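Local structure of superoxide dismutase (Clostridium difficile, 3TJT) at residues 4-9 with 41-46; 16-21 with 90-95; 99-104 with 196-201; 120-125 with 184-189. The protein probably converts superoxide into hydrogen peroxide and molecular oxygen at a metal site that holds iron here, as a member of the iron/manganese superoxide dismutase family. All coordinates share one frame; numbering follows the deposited sequence.

Interaction 1: residues 4-9 with 41-46; sequences NKFKVK and KLNAAL
Phe6, in the N-terminal loop at 4-9, packs against Leu42, Asn43 and Leu46 on the last turns of helix 24-46, the first long helix of the alpha-hairpin domain of iron/manganese superoxide dismutases. Leu42 comes first. Its CG stands anti to the backbone N (chi1 178°), and the branch ending in CD2 lies above the Phe6 ring. Leu42 CD2 is 4.1 Å from the ring centroid of Phe6 and 25° off the ring normal, a CH-pi contact displaced toward the rim, with Leu42 CD2 3.7 Å from Phe6 CD2. Leu42 also touches Asn78 on helix 72-90, the other arm of the hairpin. Asn43 follows, its amide group lying beside the main chain of Phe6: Asn43 CG is 3.7 Å from Phe6 N and 3.8 Å from Phe6 O. The amide plane is only 17° from that of the ring and meets the ring at its edge, while Lys5 CB borders the same amide. The backbone O of Asn43 is itself taken by the hydroxyl of Tyr53. Phe6 touches not only helix 24-46 but also helix 57-62, through Leu57 and Leu60. One helical turn beyond Leu42, Leu46 closes the row. Its side chain runs at about a right angle to that of Phe6, and its CD1 methyl meets the ring edge, 3.6 Å from Phe6 CE2.

Interaction 2: residues 16-21 with 90-95; sequences DALEPY and DIMTPE
Leu18 faces Met92, Thr93 and Pro94 with the two methyls at its tip, so the loop before helix 24-46 meets the loop that leaves helix 72-90 of the alpha-hairpin domain. From CB the chain turns to set CG anti to the carbonyl carbon (chi1 -53°), and at CG it forks toward two kinds of neighbour. The CD1 branch goes to the thioether of Met92, lying 3.8 Å from Met92 CE and 3.9 Å from Met92 SD, with Met92 CB also bordering it; the two side chains cross at about a right angle. The CD2 branch instead rests on the main chain, 3.7 Å from Thr93 C, where the peptide passes into Pro94, and 4.1 Å from Pro94 CD. Beside it Ala17 extends the apolar patch: Ala17 CB is 4.0 Å from Pro94 CB, and the same Pro94 CB lies 3.4 Å from Ala17 O. A type I beta turn from Asp16 to Glu19 brings Ala17 and Leu18 to the contact side by side. In the other loop, Thr93 OG1 accepts from Glu95 N at 3.1 Å, an ST turn that bends the chain around Pro94. Thr93 also has a backbone hydrogen bond with Val191. The side chain of Met92 is about 9 Å from the bound iron(III) ion and probably belongs to the shell behind the iron ligands. With no hydrogen bond crossing between the two loops, this apolar join rests on van der Waals contact of methyl, thioether and proline groups and of the peptide at Thr93-Pro94.

Interaction 3: residues 99-104 with 196-201; sequences PSESLK and GALENY
Leu103 and Leu198 pack against each other between the beginning of helix 101-111 and helix 194-202. Both leucines share one rotamer, with CG anti to the backbone N (chi1 178° and 176°), yet their branches reach different targets. Leu103 sends CD2 to Ala197 CB at 3.6 Å, while Leu103 CD1 lies over one face of the Tyr201 ring, 4.1 Å from Tyr201 CG and offset toward the rim. Leu198 extends in the other direction: its CD1 meets Leu103 CB at 3.8 Å, and its CD2 lies against the flat face of the Glu101 carboxylate, 3.7 Å from Glu101 CD, with Ser100 OG bordering the same methyl. The helices belong to the C-terminal alpha/beta domain, where they pack by the three-stranded antiparallel sheet; Leu103, Ala197 and Tyr201 all touch Ile163 on strand 161-167. Glu101, extended beyond CG, crosses Leu198 at about a right angle, and its OE1 goes on to a salt bridge with Lys202. Ser102 turns its OG between the backbone N and the carbonyl carbon (chi1 61°), which brings the hydroxyl to the edge of Tyr201, in the ring plane and 3.5 Å from Tyr201 CD2. The Tyr201 OH is hydrogen-bonded to Gly142 O.

Interaction 4: residues 120-125 with 184-189; sequences EFQKSA and YIDNWF
Phe121, Trp188 and Phe189 form an aromatic cluster between helices 114-127 and 181-188 of the C-terminal alpha/beta domain. The Phe121 ring and the six-membered ring of Trp188 are nearly parallel, at 13°, but slid apart, so they barely overlap and meet through Phe121 CE2 and Trp188 CZ3 at 3.7 Å. Phe189 stands almost perpendicular to Phe121. Phe121 CD2 lies at the edge of the Phe189 ring, 3.5 Å from Phe189 CZ, while one Phe189 face has Trp188 CE3 above its rim. A chi1 of -172°, with CG anti to the backbone N, carries the Phe121 ring toward Trp188 and Phe189. The helix segments run at 144° to each other, with axes 10.1 Å apart at closest approach. Leu166 of strand 161-167 lies against Phe121, Ile185 and Trp188, tying the pair of helices to the sheet, and the Trp188 side chain is about 7 Å from that of the iron ligand Asp167. Toward the surface, the aliphatic part of Gln122 slides past Ile185, with Gln122 CG 3.7 Å from Ile185 CG2 and 3.8 Å from Phe189 CE2. One turn further on, Ala125 CB receives the other branch of the isoleucine, its methyl Ile185 CD1 3.6 Å away.

Interactions 1 and 2 belong to the alpha-hairpin domain and are the more buried; interactions 3 and 4 lie in the C-terminal domain and are partly buried, with polar side chains along their margins. Interaction 1 sets a loop on a helix, with an aromatic ring against leucines and an asparagine beside the main chain; interaction 2 joins two loops by apolar surface, and the others pair helices, through leucines in interaction 3 and through aromatic rings in interaction 4. A salt bridge from Lys9 to Asp90 links interactions 1 and 2. Interaction 2 also bridges the domains: Met92 packs on Trp188 of interaction 4, and Ile91 on Ala197 of interaction 3. Interactions 3 and 4 themselves do not touch.

Interaction 1: residues 4-9 with 41-46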
loop_
_atom_site.group_PDB
_atom_site.type_symbol
_atom_site.label_atom_id
_atom_site.label_comp_id
_atom_site.label_asym_id
_atom_site.label_seq_id
_atom_site.Cartn_x
_atom_site.Cartn_y
_atom_site.Cartn_z
ATOM N N ASN A 4 15.921 -15.462 -22.886
ATOM C CA ASN A 4 15.107 -14.289 -23.178
ATOM C C ASN A 4 14.189 -13.914 -22.018
ATOM O O ASN A 4 13.140 -13.305 -22.226
ATOM C CB ASN A 4 14.276 -14.508 -24.446
ATOM C CG ASN A 4 13.414 -15.756 -24.368
ATOM O OD1 ASN A 4 13.544 -16.559 -23.439
ATOM N ND2 ASN A 4 12.529 -15.931 -25.350
ATOM N N LYS A 5 14.576 -14.282 -20.801
ATOM C CA LYS A 5 13.798 -13.893 -19.627
ATOM C C LYS A 5 13.929 -12.398 -19.364
ATOM O O LYS A 5 14.887 -11.757 -19.810
ATOM C CB LYS A 5 14.224 -14.704 -18.408
ATOM C CG LYS A 5 13.875 -16.180 -18.539
ATOM C CD LYS A 5 14.019 -16.917 -17.222
ATOM C CE LYS A 5 13.551 -18.360 -17.364
ATOM N NZ LYS A 5 13.637 -19.087 -16.069
ATOM N N PHE A 6 12.959 -11.834 -18.651
ATOM C CA PHE A 6 13.024 -10.427 -18.288
ATOM C C PHE A 6 14.148 -10.195 -17.294
ATOM O O PHE A 6 14.457 -11.065 -16.486
ATOM C CB PHE A 6 11.667 -9.946 -17.759
ATOM C CG PHE A 6 10.602 -9.936 -18.815
ATOM C CD1 PHE A 6 10.487 -8.860 -19.684
ATOM C CD2 PHE A 6 9.754 -11.025 -18.977
ATOM C CE1 PHE A 6 9.524 -8.849 -20.688
ATOM C CE2 PHE A 6 8.787 -11.029 -19.978
ATOM C CZ PHE A 6 8.670 -9.934 -20.836
ATOM N N LYS A 7 14.784 -9.031 -17.375
ATOM C CA LYS A 7 15.912 -8.754 -16.500
ATOM C C LYS A 7 15.777 -7.435 -15.759
ATOM O O LYS A 7 15.108 -6.514 -16.214
ATOM C CB LYS A 7 17.224 -8.811 -17.290
ATOM C CG LYS A 7 17.397 -10.143 -18.016
ATOM C CD LYS A 7 18.841 -10.450 -18.360
ATOM C CE LYS A 7 19.001 -11.924 -18.718
ATOM N NZ LYS A 7 18.000 -12.359 -19.737
ATOM N N VAL A 8 16.401 -7.358 -14.594
ATOM C CA VAL A 8 16.472 -6.105 -13.862
ATOM C C VAL A 8 17.506 -5.195 -14.521
ATOM O O VAL A 8 18.660 -5.581 -14.688
ATOM C CB VAL A 8 16.884 -6.357 -12.403
ATOM C CG1 VAL A 8 17.284 -5.060 -11.733
ATOM C CG2 VAL A 8 15.755 -7.057 -11.648
ATOM N N LYS A 9 17.091 -3.995 -14.900
ATOM C CA LYS A 9 18.025 -3.009 -15.431
ATOM C C LYS A 9 18.899 -2.481 -14.295
ATOM O O LYS A 9 18.387 -2.051 -13.258
ATOM C CB LYS A 9 17.265 -1.859 -16.093
ATOM C CG LYS A 9 18.160 -0.741 -16.621
ATOM C CD LYS A 9 17.372 0.212 -17.501
ATOM C CE LYS A 9 18.252 1.313 -18.082
ATOM N NZ LYS A 9 17.465 2.188 -18.997
ATOM N N LYS A 41 9.233 -12.890 -10.099
ATOM C CA LYS A 41 7.892 -13.473 -10.058
ATOM C C LYS A 41 7.265 -13.498 -11.451
ATOM O O LYS A 41 6.574 -14.459 -11.823
ATOM C CB LYS A 41 6.998 -12.725 -9.065
ATOM C CG LYS A 41 7.389 -12.950 -7.606
ATOM C CD LYS A 41 6.612 -12.019 -6.683
ATOM C CE LYS A 41 6.987 -12.239 -5.230
ATOM N NZ LYS A 41 6.622 -13.618 -4.806
ATOM N N LEU A 42 7.502 -12.441 -12.219
ATOM C CA LEU A 42 7.049 -12.407 -13.613
ATOM C C LEU A 42 7.651 -13.565 -14.404
ATOM O O LEU A 42 6.934 -14.319 -15.071
ATOM C CB LEU A 42 7.410 -11.070 -14.276
ATOM C CG LEU A 42 7.020 -10.960 -15.755
ATOM C CD1 LEU A 42 5.512 -11.118 -15.936
ATOM C CD2 LEU A 42 7.500 -9.643 -16.342
ATOM N N ASN A 43 8.968 -13.712 -14.337
ATOM C CA ASN A 43 9.625 -14.800 -15.060
ATOM C C ASN A 43 9.077 -16.162 -14.658
ATOM O O ASN A 43 8.876 -17.029 -15.502
ATOM C CB ASN A 43 11.145 -14.762 -14.869
ATOM C CG ASN A 43 11.804 -13.643 -15.652
ATOM O OD1 ASN A 43 12.815 -13.077 -15.219
ATOM N ND2 ASN A 43 11.238 -13.315 -16.807
ATOM N N ALA A 44 8.826 -16.339 -13.362
ATOM C CA ALA A 44 8.290 -17.602 -12.857
ATOM C C ALA A 44 6.921 -17.918 -13.460
ATOM O O ALA A 44 6.653 -19.053 -13.860
ATOM C CB ALA A 44 8.204 -17.570 -11.327
ATOM N N ALA A 45 6.062 -16.904 -13.521
ATOM C CA ALA A 45 4.703 -17.057 -14.043
ATOM C C ALA A 45 4.675 -17.386 -15.532
ATOM O O ALA A 45 3.741 -18.026 -16.016
ATOM C CB ALA A 45 3.893 -15.797 -13.775
ATOM N N LEU A 46 5.692 -16.947 -16.262
ATOM C CA LEU A 46 5.708 -17.154 -17.710
ATOM C C LEU A 46 6.366 -18.470 -18.143
ATOM O O LEU A 46 6.367 -18.805 -19.331
ATOM C CB LEU A 46 6.367 -15.968 -18.421
ATOM C CG LEU A 46 5.726 -14.591 -18.184
ATOM C CD1 LEU A 46 6.440 -13.526 -19.006
ATOM C CD2 LEU A 46 4.230 -14.598 -18.499
#

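Interaction 2: residues 16-21 with 90-95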
loop_
_atom_site.group_PDB
_atom_site.type_symbol
_atom_site.label_atom_id
_atom_site.label_comp_id
_atom_site.label_asym_id
_atom_site.label_seq_id
_atom_site.Cartn_x
_atom_site.Cartn_y
_atom_site.Cartn_z
ATOM N N ASP A 16 24.057 5.900 -3.834
ATOM C CA ASP A 16 23.977 7.097 -3.004
ATOM C C ASP A 16 23.880 8.395 -3.820
ATOM O O ASP A 16 23.982 9.495 -3.276
ATOM C CB ASP A 16 25.167 7.160 -2.021
ATOM C CG ASP A 16 26.511 7.337 -2.726
ATOM O OD1 ASP A 16 26.551 7.319 -3.974
ATOM O OD2 ASP A 16 27.534 7.498 -2.026
ATOM N N ALA A 17 23.664 8.267 -5.126
ATOM C CA ALA A 17 23.706 9.426 -6.020
ATOM C C ALA A 17 22.553 10.404 -5.798
ATOM O O ALA A 17 22.657 11.584 -6.138
ATOM C CB ALA A 17 23.752 8.971 -7.487
ATOM N N LEU A 18 21.461 9.920 -5.207
ATOM C CA LEU A 18 20.280 10.748 -5.009
ATOM C C LEU A 18 20.164 11.318 -3.590
ATOM O O LEU A 18 19.172 11.961 -3.249
ATOM C CB LEU A 18 19.015 9.948 -5.368
ATOM C CG LEU A 18 19.039 9.317 -6.761
ATOM C CD1 LEU A 18 17.686 8.634 -7.062
ATOM C CD2 LEU A 18 19.367 10.369 -7.838
ATOM N N GLU A 19 21.184 11.093 -2.769
ATOM C CA GLU A 19 21.261 11.746 -1.465
ATOM C C GLU A 19 21.422 13.259 -1.653
ATOM O O GLU A 19 22.083 13.702 -2.590
ATOM C CB GLU A 19 22.444 11.180 -0.667
ATOM C CG GLU A 19 22.431 9.657 -0.511
ATOM C CD GLU A 19 22.053 9.226 0.888
ATOM O OE1 GLU A 19 21.392 10.033 1.575
ATOM O OE2 GLU A 19 22.401 8.092 1.303
ATOM N N PRO A 20 20.845 14.063 -0.750
ATOM C CA PRO A 20 20.146 13.624 0.460
ATOM C C PRO A 20 18.642 13.533 0.253
ATOM O O PRO A 20 17.908 13.580 1.228
ATOM C CB PRO A 20 20.429 14.770 1.421
ATOM C CG PRO A 20 20.369 15.963 0.525
ATOM C CD PRO A 20 21.009 15.527 -0.771
ATOM N N TYR A 21 18.187 13.417 -0.989
ATOM C CA TYR A 21 16.749 13.403 -1.251
ATOM C C TYR A 21 16.135 12.019 -1.084
ATOM O O TYR A 21 15.003 11.879 -0.601
ATOM C CB TYR A 21 16.475 13.956 -2.648
ATOM C CG TYR A 21 17.182 15.272 -2.869
ATOM C CD1 TYR A 21 16.789 16.408 -2.178
ATOM C CD2 TYR A 21 18.256 15.367 -3.744
ATOM C CE1 TYR A 21 17.432 17.612 -2.364
ATOM C CE2 TYR A 21 18.912 16.571 -3.936
ATOM C CZ TYR A 21 18.491 17.688 -3.243
ATOM O OH TYR A 21 19.132 18.893 -3.424
ATOM N N ASP A 90 14.867 5.229 -14.058
ATOM C CA ASP A 90 15.300 5.997 -15.238
ATOM C C ASP A 90 14.898 7.473 -15.196
ATOM O O ASP A 90 15.544 8.323 -15.824
ATOM C CB ASP A 90 14.768 5.356 -16.533
ATOM C CG ASP A 90 15.614 4.194 -17.006
ATOM O OD1 ASP A 90 16.721 3.983 -16.465
ATOM O OD2 ASP A 90 15.165 3.480 -17.928
ATOM N N ILE A 91 13.838 7.793 -14.458
ATOM C CA ILE A 91 13.297 9.147 -14.477
ATOM C C ILE A 91 13.902 10.019 -13.365
ATOM O O ILE A 91 13.500 11.164 -13.160
ATOM C CB ILE A 91 11.743 9.151 -14.419
ATOM C CG1 ILE A 91 11.175 10.407 -15.088
ATOM C CG2 ILE A 91 11.233 9.033 -12.978
ATOM C CD1 ILE A 91 11.634 10.571 -16.536
ATOM N N MET A 92 14.879 9.463 -12.656
ATOM C CA MET A 92 15.617 10.230 -11.662
ATOM C C MET A 92 17.082 10.341 -12.072
ATOM O O MET A 92 17.587 9.509 -12.826
ATOM C CB MET A 92 15.502 9.577 -10.280
ATOM C CG MET A 92 14.044 9.500 -9.770
ATOM S SD MET A 92 13.955 8.915 -8.066
ATOM C CE MET A 92 14.352 7.191 -8.260
ATOM N N THR A 93 17.762 11.365 -11.563
ATOM C CA THR A 93 19.178 11.554 -11.885
ATOM C C THR A 93 19.851 12.470 -10.866
ATOM O O THR A 93 19.218 13.377 -10.325
ATOM C CB THR A 93 19.346 12.185 -13.298
ATOM O OG1 THR A 93 20.745 12.359 -13.592
ATOM C CG2 THR A 93 18.648 13.529 -13.364
ATOM N N PRO A 94 21.149 12.244 -10.610
ATOM C CA PRO A 94 21.923 13.180 -9.785
ATOM C C PRO A 94 22.317 14.448 -10.550
ATOM O O PRO A 94 22.744 15.422 -9.931
ATOM C CB PRO A 94 23.172 12.372 -9.427
ATOM C CG PRO A 94 23.339 11.432 -10.564
ATOM C CD PRO A 94 21.936 11.055 -10.986
ATOM N N GLU A 95 22.178 14.433 -11.871
ATOM C CA GLU A 95 22.490 15.617 -12.679
ATOM C C GLU A 95 21.411 16.691 -12.560
ATOM O O GLU A 95 20.246 16.391 -12.301
ATOM C CB GLU A 95 22.679 15.225 -14.147
ATOM C CG GLU A 95 23.668 14.080 -14.358
ATOM C CD GLU A 95 25.022 14.318 -13.691
ATOM O OE1 GLU A 95 25.507 15.471 -13.694
ATOM O OE2 GLU A 95 25.608 13.348 -13.163
#

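Interaction 3: residues 99-104 with 196-201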
loop_
_atom_site.group_PDB
_atom_site.type_symbol
_atom_site.label_atom_id
_atom_site.label_comp_id
_atom_site.label_asym_id
_atom_site.label_seq_id
_atom_site.Cartn_x
_atom_site.Cartn_y
_atom_site.Cartn_z
ATOM N N PRO A 99 12.972 21.508 -17.365
ATOM C CA PRO A 99 12.119 21.268 -18.532
ATOM C C PRO A 99 12.611 22.068 -19.736
ATOM O O PRO A 99 13.076 23.192 -19.562
ATOM C CB PRO A 99 10.754 21.803 -18.088
ATOM C CG PRO A 99 10.763 21.692 -16.588
ATOM C CD PRO A 99 12.209 21.980 -16.194
ATOM N N SER A 100 12.498 21.499 -20.930
ATOM C CA SER A 100 12.878 22.217 -22.145
ATOM C C SER A 100 12.082 21.755 -23.360
ATOM O O SER A 100 11.339 20.774 -23.295
ATOM C CB SER A 100 14.379 22.065 -22.410
ATOM O OG SER A 100 14.725 20.745 -22.780
ATOM N N GLU A 101 12.233 22.488 -24.460
ATOM C CA GLU A 101 11.673 22.097 -25.750
ATOM C C GLU A 101 10.172 21.824 -25.671
ATOM O O GLU A 101 9.450 22.531 -24.973
ATOM C CB GLU A 101 12.445 20.909 -26.347
ATOM C CG GLU A 101 13.937 21.205 -26.561
ATOM C CD GLU A 101 14.701 20.059 -27.224
ATOM O OE1 GLU A 101 14.092 19.287 -27.997
ATOM O OE2 GLU A 101 15.923 19.934 -26.983
ATOM N N SER A 102 9.701 20.819 -26.403
ATOM C CA SER A 102 8.262 20.610 -26.528
ATOM C C SER A 102 7.583 20.236 -25.210
ATOM O O SER A 102 6.410 20.526 -25.022
ATOM C CB SER A 102 7.945 19.571 -27.609
ATOM O OG SER A 102 8.517 18.310 -27.305
ATOM N N LEU A 103 8.312 19.591 -24.302
ATOM C CA LEU A 103 7.713 19.220 -23.020
ATOM C C LEU A 103 7.484 20.461 -22.168
ATOM O O LEU A 103 6.426 20.620 -21.561
ATOM C CB LEU A 103 8.571 18.183 -22.285
ATOM C CG LEU A 103 8.053 17.747 -20.906
ATOM C CD1 LEU A 103 6.625 17.218 -21.004
ATOM C CD2 LEU A 103 8.976 16.697 -20.308
ATOM N N LYS A 104 8.473 21.351 -22.134
ATOM C CA LYS A 104 8.331 22.615 -21.427
ATOM C C LYS A 104 7.113 23.381 -21.940
ATOM O O LYS A 104 6.311 23.907 -21.165
ATOM C CB LYS A 104 9.595 23.468 -21.602
ATOM C CG LYS A 104 9.524 24.848 -20.955
ATOM C CD LYS A 104 10.807 25.637 -21.238
ATOM C CE LYS A 104 10.738 27.057 -20.706
ATOM N NZ LYS A 104 10.783 27.109 -19.219
ATOM N N GLY A 196 15.217 13.062 -19.526
ATOM C CA GLY A 196 14.588 11.769 -19.747
ATOM C C GLY A 196 13.099 11.944 -20.000
ATOM O O GLY A 196 12.526 11.288 -20.880
ATOM N N ALA A 197 12.471 12.835 -19.239
ATOM C CA ALA A 197 11.057 13.137 -19.429
ATOM C C ALA A 197 10.806 13.654 -20.848
ATOM O O ALA A 197 9.833 13.266 -21.500
ATOM C CB ALA A 197 10.579 14.146 -18.405
ATOM N N LEU A 198 11.687 14.531 -21.321
ATOM C CA LEU A 198 11.570 15.058 -22.681
ATOM C C LEU A 198 11.651 13.934 -23.710
ATOM O O LEU A 198 10.888 13.913 -24.681
ATOM C CB LEU A 198 12.665 16.101 -22.949
ATOM C CG LEU A 198 12.715 16.674 -24.374
ATOM C CD1 LEU A 198 11.422 17.380 -24.720
ATOM C CD2 LEU A 198 13.887 17.631 -24.505
ATOM N N GLU A 199 12.567 12.993 -23.504
ATOM C CA GLU A 199 12.692 11.866 -24.418
ATOM C C GLU A 199 11.436 11.003 -24.394
ATOM O O GLU A 199 10.981 10.528 -25.431
ATOM C CB GLU A 199 13.936 11.029 -24.123
ATOM C CG GLU A 199 15.244 11.739 -24.473
ATOM C CD GLU A 199 15.228 12.372 -25.868
ATOM O OE1 GLU A 199 15.152 11.625 -26.872
ATOM O OE2 GLU A 199 15.304 13.622 -25.963
ATOM N N ASN A 200 10.876 10.805 -23.205
ATOM C CA ASN A 200 9.608 10.099 -23.092
ATOM C C ASN A 200 8.502 10.780 -23.895
ATOM O O ASN A 200 7.684 10.115 -24.536
ATOM C CB ASN A 200 9.183 9.987 -21.620
ATOM C CG ASN A 200 10.072 9.045 -20.827
ATOM O OD1 ASN A 200 10.799 8.233 -21.395
ATOM N ND2 ASN A 200 10.010 9.146 -19.500
ATOM N N TYR A 201 8.474 12.104 -23.853
ATOM C CA TYR A 201 7.447 12.863 -24.553
ATOM C C TYR A 201 7.685 12.826 -26.060
ATOM O O TYR A 201 6.739 12.714 -26.840
ATOM C CB TYR A 201 7.414 14.306 -24.052
ATOM C CG TYR A 201 6.240 15.112 -24.554
ATOM C CD1 TYR A 201 4.944 14.789 -24.181
ATOM C CD2 TYR A 201 6.427 16.198 -25.403
ATOM C CE1 TYR A 201 3.869 15.522 -24.625
ATOM C CE2 TYR A 201 5.352 16.942 -25.857
ATOM C CZ TYR A 201 4.078 16.595 -25.469
ATOM O OH TYR A 201 3.003 17.324 -25.914
#

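Interaction 4: residues 120-125 with 184-189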
loop_
_atom_site.group_PDB
_atom_site.type_symbol
_atom_site.label_atom_id
_atom_site.label_comp_id
_atom_site.label_asym_id
_atom_site.label_seq_id
_atom_site.Cartn_x
_atom_site.Cartn_y
_atom_site.Cartn_z
ATOM N N GLU A 120 -0.312 20.568 -8.699
ATOM C CA GLU A 120 -1.290 19.518 -8.981
ATOM C C GLU A 120 -0.677 18.134 -8.835
ATOM O O GLU A 120 -1.295 17.227 -8.277
ATOM C CB GLU A 120 -1.915 19.677 -10.375
ATOM C CG GLU A 120 -2.998 18.632 -10.676
ATOM C CD GLU A 120 -3.638 18.798 -12.055
ATOM O OE1 GLU A 120 -3.475 19.873 -12.678
ATOM O OE2 GLU A 120 -4.302 17.844 -12.517
ATOM N N PHE A 121 0.541 17.964 -9.331
ATOM C CA PHE A 121 1.213 16.676 -9.211
ATOM C C PHE A 121 1.429 16.333 -7.736
ATOM O O PHE A 121 1.168 15.201 -7.296
ATOM C CB PHE A 121 2.550 16.690 -9.957
ATOM C CG PHE A 121 3.210 15.347 -10.033
ATOM C CD1 PHE A 121 3.021 14.531 -11.136
ATOM C CD2 PHE A 121 4.009 14.894 -8.992
ATOM C CE1 PHE A 121 3.621 13.288 -11.206
ATOM C CE2 PHE A 121 4.618 13.655 -9.048
ATOM C CZ PHE A 121 4.422 12.844 -10.154
ATOM N N GLN A 122 1.907 17.309 -6.971
ATOM C CA GLN A 122 2.189 17.069 -5.559
ATOM C C GLN A 122 0.934 16.671 -4.789
ATOM O O GLN A 122 0.974 15.761 -3.969
ATOM C CB GLN A 122 2.868 18.274 -4.913
ATOM C CG GLN A 122 4.260 18.523 -5.457
ATOM C CD GLN A 122 5.146 19.263 -4.467
ATOM O OE1 GLN A 122 6.029 20.024 -4.853
ATOM N NE2 GLN A 122 4.917 19.030 -3.181
ATOM N N LYS A 123 -0.178 17.340 -5.066
ATOM C CA LYS A 123 -1.438 17.004 -4.406
ATOM C C LYS A 123 -1.942 15.615 -4.797
ATOM O O LYS A 123 -2.432 14.859 -3.949
ATOM C CB LYS A 123 -2.512 18.047 -4.709
ATOM C CG LYS A 123 -3.779 17.841 -3.889
ATOM C CD LYS A 123 -4.780 18.953 -4.128
ATOM C CE LYS A 123 -5.809 19.014 -3.002
ATOM N NZ LYS A 123 -6.543 17.729 -2.820
ATOM N N SER A 124 -1.837 15.280 -6.078
ATOM C CA SER A 124 -2.259 13.955 -6.527
ATOM C C SER A 124 -1.427 12.868 -5.865
ATOM O O SER A 124 -1.965 11.845 -5.434
ATOM C CB SER A 124 -2.194 13.828 -8.054
ATOM O OG SER A 124 -3.165 14.668 -8.667
ATOM N N ALA A 125 -0.117 13.094 -5.782
ATOM C CA ALA A 125 0.784 12.146 -5.130
ATOM C C ALA A 125 0.451 12.003 -3.640
ATOM O O ALA A 125 0.477 10.895 -3.081
ATOM C CB ALA A 125 2.239 12.597 -5.304
ATOM N N TYR A 184 8.772 13.821 1.216
ATOM C CA TYR A 184 9.326 12.967 0.173
ATOM C C TYR A 184 8.956 13.505 -1.206
ATOM O O TYR A 184 9.805 13.617 -2.092
ATOM C CB TYR A 184 8.784 11.550 0.344
ATOM C CG TYR A 184 8.971 10.604 -0.829
ATOM C CD1 TYR A 184 10.238 10.225 -1.264
ATOM C CD2 TYR A 184 7.865 10.045 -1.464
ATOM C CE1 TYR A 184 10.397 9.317 -2.327
ATOM C CE2 TYR A 184 8.005 9.156 -2.510
ATOM C CZ TYR A 184 9.268 8.792 -2.941
ATOM O OH TYR A 184 9.379 7.894 -3.974
ATOM N N ILE A 185 7.683 13.839 -1.381
ATOM C CA ILE A 185 7.203 14.334 -2.671
ATOM C C ILE A 185 7.914 15.627 -3.053
ATOM O O ILE A 185 8.422 15.771 -4.167
ATOM C CB ILE A 185 5.679 14.554 -2.653
ATOM C CG1 ILE A 185 4.968 13.210 -2.451
ATOM C CG2 ILE A 185 5.226 15.234 -3.941
ATOM C CD1 ILE A 185 3.515 13.337 -1.991
ATOM N N ASP A 186 7.971 16.565 -2.121
ATOM C CA ASP A 186 8.629 17.837 -2.399
ATOM C C ASP A 186 10.110 17.652 -2.744
ATOM O O ASP A 186 10.609 18.244 -3.703
ATOM C CB ASP A 186 8.478 18.797 -1.221
ATOM C CG ASP A 186 8.825 20.226 -1.597
ATOM O OD1 ASP A 186 8.256 20.749 -2.586
ATOM O OD2 ASP A 186 9.669 20.824 -0.906
ATOM N N ASN A 187 10.805 16.817 -1.983
ATOM C CA ASN A 187 12.225 16.584 -2.230
ATOM C C ASN A 187 12.499 15.878 -3.548
ATOM O O ASN A 187 13.547 16.075 -4.157
ATOM C CB ASN A 187 12.856 15.809 -1.078
ATOM C CG ASN A 187 13.384 16.722 0.003
ATOM O OD1 ASN A 187 13.524 17.927 -0.208
ATOM N ND2 ASN A 187 13.678 16.161 1.164
ATOM N N TRP A 188 11.550 15.058 -3.988
ATOM C CA TRP A 188 11.753 14.261 -5.188
ATOM C C TRP A 188 11.950 15.128 -6.435
ATOM O O TRP A 188 12.641 14.730 -7.373
ATOM C CB TRP A 188 10.579 13.301 -5.374
ATOM C CG TRP A 188 10.656 12.448 -6.594
ATOM C CD1 TRP A 188 11.463 11.371 -6.795
ATOM C CD2 TRP A 188 9.855 12.579 -7.778
ATOM N NE1 TRP A 188 11.222 10.826 -8.036
ATOM C CE2 TRP A 188 10.243 11.554 -8.658
ATOM C CE3 TRP A 188 8.846 13.463 -8.170
ATOM C CZ2 TRP A 188 9.656 11.382 -9.910
ATOM C CZ3 TRP A 188 8.266 13.295 -9.421
ATOM C CH2 TRP A 188 8.677 12.266 -10.276
ATOM N N PHE A 189 11.335 16.300 -6.448
ATOM C CA PHE A 189 11.456 17.181 -7.604
ATOM C C PHE A 189 12.898 17.643 -7.848
ATOM O O PHE A 189 13.239 18.067 -8.949
ATOM C CB PHE A 189 10.468 18.346 -7.517
ATOM C CG PHE A 189 9.106 17.991 -8.050
ATOM C CD1 PHE A 189 8.816 18.154 -9.391
ATOM C CD2 PHE A 189 8.145 17.435 -7.225
ATOM C CE1 PHE A 189 7.575 17.799 -9.899
ATOM C CE2 PHE A 189 6.906 17.078 -7.723
ATOM C CZ PHE A 189 6.621 17.259 -9.065
#